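Local coordinates for protein alkaline serine protease (Pseudoalteromonas sp., PDB 1Y9Z) that probably hydrolyses peptide bonds as a cold-adapted, subtilisin-like alkaline serine protease with an inserted beta-barrel domain, at residues Q285-K299 and P320-S333. Sequence-based numbering, arbitrary orientation.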
loop_
_atom_site.group_PDB
_atom_site.type_symbol
_atom_site.label_atom_id
_atom_site.label_comp_id
_atom_site.label_asym_id
_atom_site.label_seq_id
_atom_site.Cartn_x
_atom_site.Cartn_y
_atom_site.Cartn_z
ATOM N N GLN A 285 -1.516 17.076 3.198
ATOM C CA GLN A 285 -2.514 16.444 4.043
ATOM C C GLN A 285 -1.925 16.092 5.402
ATOM O O GLN A 285 -0.786 15.642 5.501
ATOM C CB GLN A 285 -3.049 15.181 3.367
ATOM C CG GLN A 285 -4.097 14.446 4.180
ATOM C CD GLN A 285 -4.791 13.369 3.378
ATOM O OE1 GLN A 285 -5.380 13.647 2.334
ATOM N NE2 GLN A 285 -4.726 12.135 3.858
ATOM N N GLY A 286 -2.719 16.304 6.444
ATOM C CA GLY A 286 -2.286 16.016 7.797
ATOM C C GLY A 286 -3.365 16.500 8.738
ATOM O O GLY A 286 -4.352 15.802 8.973
ATOM N N SER A 287 -3.187 17.703 9.272
ATOM C CA SER A 287 -4.171 18.284 10.173
ATOM C C SER A 287 -5.343 18.801 9.343
ATOM O O SER A 287 -6.434 19.031 9.865
ATOM C CB SER A 287 -3.546 19.428 10.976
ATOM O OG SER A 287 -2.968 20.396 10.117
ATOM N N SER A 288 -5.104 18.975 8.046
ATOM C CA SER A 288 -6.127 19.455 7.121
ATOM C C SER A 288 -6.012 18.713 5.791
ATOM O O SER A 288 -5.154 17.849 5.629
ATOM C CB SER A 288 -5.970 20.958 6.882
ATOM O OG SER A 288 -4.758 21.246 6.206
ATOM N N TYR A 289 -6.878 19.062 4.845
ATOM C CA TYR A 289 -6.896 18.437 3.524
ATOM C C TYR A 289 -6.875 19.544 2.470
ATOM O O TYR A 289 -7.911 19.898 1.905
ATOM C CB TYR A 289 -8.157 17.584 3.391
ATOM C CG TYR A 289 -8.247 16.505 4.448
ATOM C CD1 TYR A 289 -7.499 15.334 4.341
ATOM C CD2 TYR A 289 -9.046 16.673 5.579
ATOM C CE1 TYR A 289 -7.540 14.356 5.335
ATOM C CE2 TYR A 289 -9.093 15.702 6.580
ATOM C CZ TYR A 289 -8.337 14.547 6.452
ATOM O OH TYR A 289 -8.368 13.591 7.440
ATOM N N PRO A 290 -5.681 20.093 2.186
ATOM C CA PRO A 290 -5.439 21.173 1.223
ATOM C C PRO A 290 -5.390 20.848 -0.271
ATOM O O PRO A 290 -5.207 21.753 -1.084
ATOM C CB PRO A 290 -4.116 21.747 1.703
ATOM C CG PRO A 290 -3.376 20.508 2.083
ATOM C CD PRO A 290 -4.422 19.716 2.858
ATOM N N GLU A 291 -5.548 19.582 -0.642
ATOM C CA GLU A 291 -5.484 19.211 -2.053
ATOM C C GLU A 291 -6.369 20.092 -2.939
ATOM O O GLU A 291 -5.996 20.431 -4.063
ATOM C CB GLU A 291 -5.879 17.741 -2.234
ATOM C CG GLU A 291 -5.454 17.146 -3.574
ATOM C CD GLU A 291 -3.942 17.034 -3.716
ATOM O OE1 GLU A 291 -3.465 16.579 -4.779
ATOM O OE2 GLU A 291 -3.223 17.400 -2.763
ATOM N N ILE A 292 -7.533 20.470 -2.420
ATOM C CA ILE A 292 -8.485 21.293 -3.161
ATOM C C ILE A 292 -7.966 22.674 -3.573
ATOM O O ILE A 292 -8.427 23.246 -4.560
ATOM C CB ILE A 292 -9.793 21.479 -2.348
ATOM C CG1 ILE A 292 -10.842 22.213 -3.189
ATOM C CG2 ILE A 292 -9.506 22.252 -1.067
ATOM C CD1 ILE A 292 -11.285 21.449 -4.424
ATOM N N ASN A 293 -7.005 23.212 -2.832
ATOM C CA ASN A 293 -6.478 24.535 -3.153
ATOM C C ASN A 293 -5.798 24.631 -4.516
ATOM O O ASN A 293 -6.214 25.425 -5.360
ATOM C CB ASN A 293 -5.534 25.002 -2.045
ATOM C CG ASN A 293 -6.249 25.174 -0.722
ATOM O OD1 ASN A 293 -7.285 25.835 -0.650
ATOM N ND2 ASN A 293 -5.703 24.581 0.332
ATOM N N SER A 294 -4.758 23.831 -4.737
ATOM C CA SER A 294 -4.062 23.851 -6.021
ATOM C C SER A 294 -4.985 23.344 -7.123
ATOM O O SER A 294 -4.984 23.862 -8.240
ATOM C CB SER A 294 -2.803 22.978 -5.973
ATOM O OG SER A 294 -1.789 23.568 -5.176
ATOM N N THR A 295 -5.775 22.327 -6.798
ATOM C CA THR A 295 -6.698 21.736 -7.759
ATOM C C THR A 295 -7.729 22.747 -8.252
ATOM O O THR A 295 -7.946 22.879 -9.457
ATOM C CB THR A 295 -7.437 20.532 -7.142
ATOM O OG1 THR A 295 -6.477 19.594 -6.637
ATOM C CG2 THR A 295 -8.305 19.840 -8.188
ATOM N N LYS A 296 -8.358 23.462 -7.323
ATOM C CA LYS A 296 -9.372 24.448 -7.683
ATOM C C LYS A 296 -8.789 25.641 -8.435
ATOM O O LYS A 296 -9.456 26.221 -9.291
ATOM C CB LYS A 296 -10.112 24.933 -6.434
ATOM C CG LYS A 296 -11.276 25.866 -6.732
ATOM C CD LYS A 296 -12.045 26.211 -5.467
ATOM C CE LYS A 296 -13.223 27.119 -5.770
ATOM N NZ LYS A 296 -14.008 27.420 -4.542
ATOM N N ALA A 297 -7.552 26.011 -8.115
ATOM C CA ALA A 297 -6.909 27.131 -8.794
ATOM C C ALA A 297 -6.930 26.843 -10.291
ATOM O O ALA A 297 -7.230 27.716 -11.107
ATOM C CB ALA A 297 -5.475 27.286 -8.308
ATOM N N CYS A 298 -6.615 25.601 -10.637
ATOM C CA CYS A 298 -6.602 25.165 -12.022
ATOM C C CYS A 298 -8.012 25.177 -12.611
ATOM O O CYS A 298 -8.234 25.708 -13.699
ATOM C CB CYS A 298 -6.032 23.751 -12.115
ATOM S SG CYS A 298 -4.227 23.596 -12.320
ATOM N N LYS A 299 -8.956 24.585 -11.885
ATOM C CA LYS A 299 -10.346 24.512 -12.327
ATOM C C LYS A 299 -10.941 25.893 -12.579
ATOM O O LYS A 299 -11.574 26.130 -13.610
ATOM C CB LYS A 299 -11.191 23.777 -11.283
ATOM C CG LYS A 299 -12.664 23.646 -11.650
ATOM C CD LYS A 299 -12.850 22.817 -12.913
ATOM C CE LYS A 299 -14.311 22.762 -13.333
ATOM N NZ LYS A 299 -14.835 24.106 -13.706
ATOM N N PRO A 320 -3.762 11.769 -1.661
ATOM C CA PRO A 320 -4.575 12.472 -0.668
ATOM C C PRO A 320 -6.064 12.541 -0.950
ATOM O O PRO A 320 -6.517 12.267 -2.061
ATOM C CB PRO A 320 -3.952 13.856 -0.657
ATOM C CG PRO A 320 -3.688 14.075 -2.117
ATOM C CD PRO A 320 -3.113 12.729 -2.576
ATOM N N PHE A 321 -6.823 12.911 0.074
ATOM C CA PHE A 321 -8.257 13.070 -0.078
ATOM C C PHE A 321 -8.488 14.431 -0.716
ATOM O O PHE A 321 -7.975 15.444 -0.234
ATOM C CB PHE A 321 -8.971 13.040 1.277
ATOM C CG PHE A 321 -9.033 11.682 1.906
ATOM C CD1 PHE A 321 -8.162 11.333 2.931
ATOM C CD2 PHE A 321 -9.972 10.750 1.478
ATOM C CE1 PHE A 321 -8.224 10.072 3.522
ATOM C CE2 PHE A 321 -10.045 9.486 2.060
ATOM C CZ PHE A 321 -9.168 9.148 3.085
ATOM N N LEU A 322 -9.232 14.453 -1.815
ATOM C CA LEU A 322 -9.554 15.710 -2.474
ATOM C C LEU A 322 -10.914 16.104 -1.920
ATOM O O LEU A 322 -11.954 15.726 -2.465
ATOM C CB LEU A 322 -9.635 15.538 -3.995
ATOM C CG LEU A 322 -10.137 16.762 -4.776
ATOM C CD1 LEU A 322 -9.253 17.971 -4.496
ATOM C CD2 LEU A 322 -10.151 16.445 -6.264
ATOM N N VAL A 323 -10.899 16.831 -0.808
ATOM C CA VAL A 323 -12.130 17.277 -0.171
ATOM C C VAL A 323 -12.671 18.454 -0.976
ATOM O O VAL A 323 -12.110 19.548 -0.953
ATOM C CB VAL A 323 -11.871 17.703 1.288
ATOM C CG1 VAL A 323 -13.178 18.086 1.960
ATOM C CG2 VAL A 323 -11.207 16.564 2.043
ATOM N N ASP A 324 -13.762 18.205 -1.693
ATOM C CA ASP A 324 -14.393 19.200 -2.555
ATOM C C ASP A 324 -15.740 19.634 -1.975
ATOM O O ASP A 324 -16.793 19.145 -2.387
ATOM C CB ASP A 324 -14.578 18.585 -3.944
ATOM C CG ASP A 324 -14.839 19.615 -5.022
ATOM O OD1 ASP A 324 -14.996 19.202 -6.189
ATOM O OD2 ASP A 324 -14.884 20.824 -4.718
ATOM N N ALA A 325 -15.696 20.561 -1.024
ATOM C CA ALA A 325 -16.892 21.060 -0.354
ATOM C C ALA A 325 -17.998 21.557 -1.282
ATOM O O ALA A 325 -19.171 21.247 -1.073
ATOM C CB ALA A 325 -16.510 22.164 0.627
ATOM N N ASN A 326 -17.630 22.330 -2.299
ATOM C CA ASN A 326 -18.616 22.873 -3.229
ATOM C C ASN A 326 -18.747 22.073 -4.521
ATOM O O ASN A 326 -19.409 22.513 -5.463
ATOM C CB ASN A 326 -18.272 24.327 -3.559
ATOM C CG ASN A 326 -18.218 25.207 -2.325
ATOM O OD1 ASN A 326 -19.184 25.293 -1.568
ATOM N ND2 ASN A 326 -17.084 25.868 -2.119
ATOM N N SER A 327 -18.122 20.900 -4.561
ATOM C CA SER A 327 -18.176 20.040 -5.741
ATOM C C SER A 327 -17.770 20.821 -6.986
ATOM O O SER A 327 -18.449 20.772 -8.014
ATOM C CB SER A 327 -19.590 19.483 -5.921
ATOM O OG SER A 327 -20.012 18.768 -4.773
ATOM N N ASP A 328 -16.653 21.534 -6.885
ATOM C CA ASP A 328 -16.142 22.349 -7.982
ATOM C C ASP A 328 -15.322 21.566 -9.003
ATOM O O ASP A 328 -15.310 21.905 -10.186
ATOM C CB ASP A 328 -15.288 23.486 -7.418
ATOM C CG ASP A 328 -16.058 24.374 -6.463
ATOM O OD1 ASP A 328 -15.415 25.138 -5.714
ATOM O OD2 ASP A 328 -17.305 24.313 -6.466
ATOM N N ILE A 329 -14.632 20.525 -8.547
ATOM C CA ILE A 329 -13.800 19.728 -9.439
ATOM C C ILE A 329 -14.617 18.687 -10.197
ATOM O O ILE A 329 -14.738 17.537 -9.772
ATOM C CB ILE A 329 -12.673 19.026 -8.656
ATOM C CG1 ILE A 329 -12.007 20.025 -7.702
ATOM C CG2 ILE A 329 -11.648 18.455 -9.625
ATOM C CD1 ILE A 329 -11.486 21.285 -8.382
ATOM N N THR A 330 -15.171 19.111 -11.328
ATOM C CA THR A 330 -15.991 18.249 -12.169
ATOM C C THR A 330 -15.211 17.727 -13.373
ATOM O O THR A 330 -15.785 17.131 -14.286
ATOM C CB THR A 330 -17.235 19.004 -12.668
ATOM O OG1 THR A 330 -16.830 20.232 -13.286
ATOM C CG2 THR A 330 -18.173 19.309 -11.508
ATOM N N VAL A 331 -13.903 17.959 -13.371
ATOM C CA VAL A 331 -13.036 17.503 -14.451
ATOM C C VAL A 331 -12.057 16.473 -13.892
ATOM O O VAL A 331 -11.861 16.392 -12.676
ATOM C CB VAL A 331 -12.227 18.672 -15.055
ATOM C CG1 VAL A 331 -13.170 19.749 -15.567
ATOM C CG2 VAL A 331 -11.276 19.245 -14.013
ATOM N N PRO A 332 -11.438 15.666 -14.766
ATOM C CA PRO A 332 -10.489 14.667 -14.265
ATOM C C PRO A 332 -9.215 15.309 -13.724
ATOM O O PRO A 332 -8.590 16.134 -14.391
ATOM C CB PRO A 332 -10.236 13.785 -15.487
ATOM C CG PRO A 332 -10.420 14.735 -16.635
ATOM C CD PRO A 332 -11.636 15.526 -16.221
ATOM N N SER A 333 -8.848 14.938 -12.503
ATOM C CA SER A 333 -7.642 15.464 -11.877
ATOM C C SER A 333 -6.846 14.310 -11.274
ATOM O O SER A 333 -7.421 13.343 -10.769
ATOM C CB SER A 333 -8.007 16.503 -10.809
ATOM O OG SER A 333 -8.878 15.973 -9.827
HETATM O O HOH W 1 -8.787 18.716 -0.369
#
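The side-chain carbonyl of Gln285 takes a backbone N-H at the start of the facing segment. Its OE1 accepts from Phe321 N in the carbonyl plane, at 2.8 Å and 166°. With CG anti to the backbone N and the chain extended, the amide reaches Phe321, and NE2 comes to the edge of the phenyl ring. Without the amide, as with an alanine here, Phe321 N would probably lose this acceptor and the ring edge its neighbour NE2. A water bridges the N-terminal turn of helix 291-299 and strand 321-323. It accepts from Ile292 N and from Val323 N, and donates to Tyr289 O. The Tyr289 and Phe321 side chains run side by side, pointing the same way, with ring planes at 89°. Tyr289 CB packs on Val323 CG2. Further along, Ile292 CD1 meets Ile329 CG1 at 3.6 Å. Leu322 CD1 also touches Ile292. Thr295 CG2 presses on Ile329 CD1 at 3.5 Å, a tight carbon pair, while Thr295 OG1 bonds back to Glu291 O. Lys296 NZ, on a fully extended chain, forms a salt bridge with Asp328 OD1 at 2.9 Å, though the hydrogen bond within it is weak. Lys299, bent at chi2 and chi4, lays CE against Asp328 O at 3.4 Å, near Val331 CG1. Asp324 grips the returning loop: OD2 takes Asp328 N and OD1 takes Ile329 N. Glu291 lays its carboxylate against Pro320 CG and pairs with Arg281. This contact probably belongs to the inserted barrel domain. Helix 291-299 crosses strand 321-323 at 64°, that strand pairs in parallel with strand 232-240, and the Cys298-Cys277 disulfide ties the helix to strand 275-280.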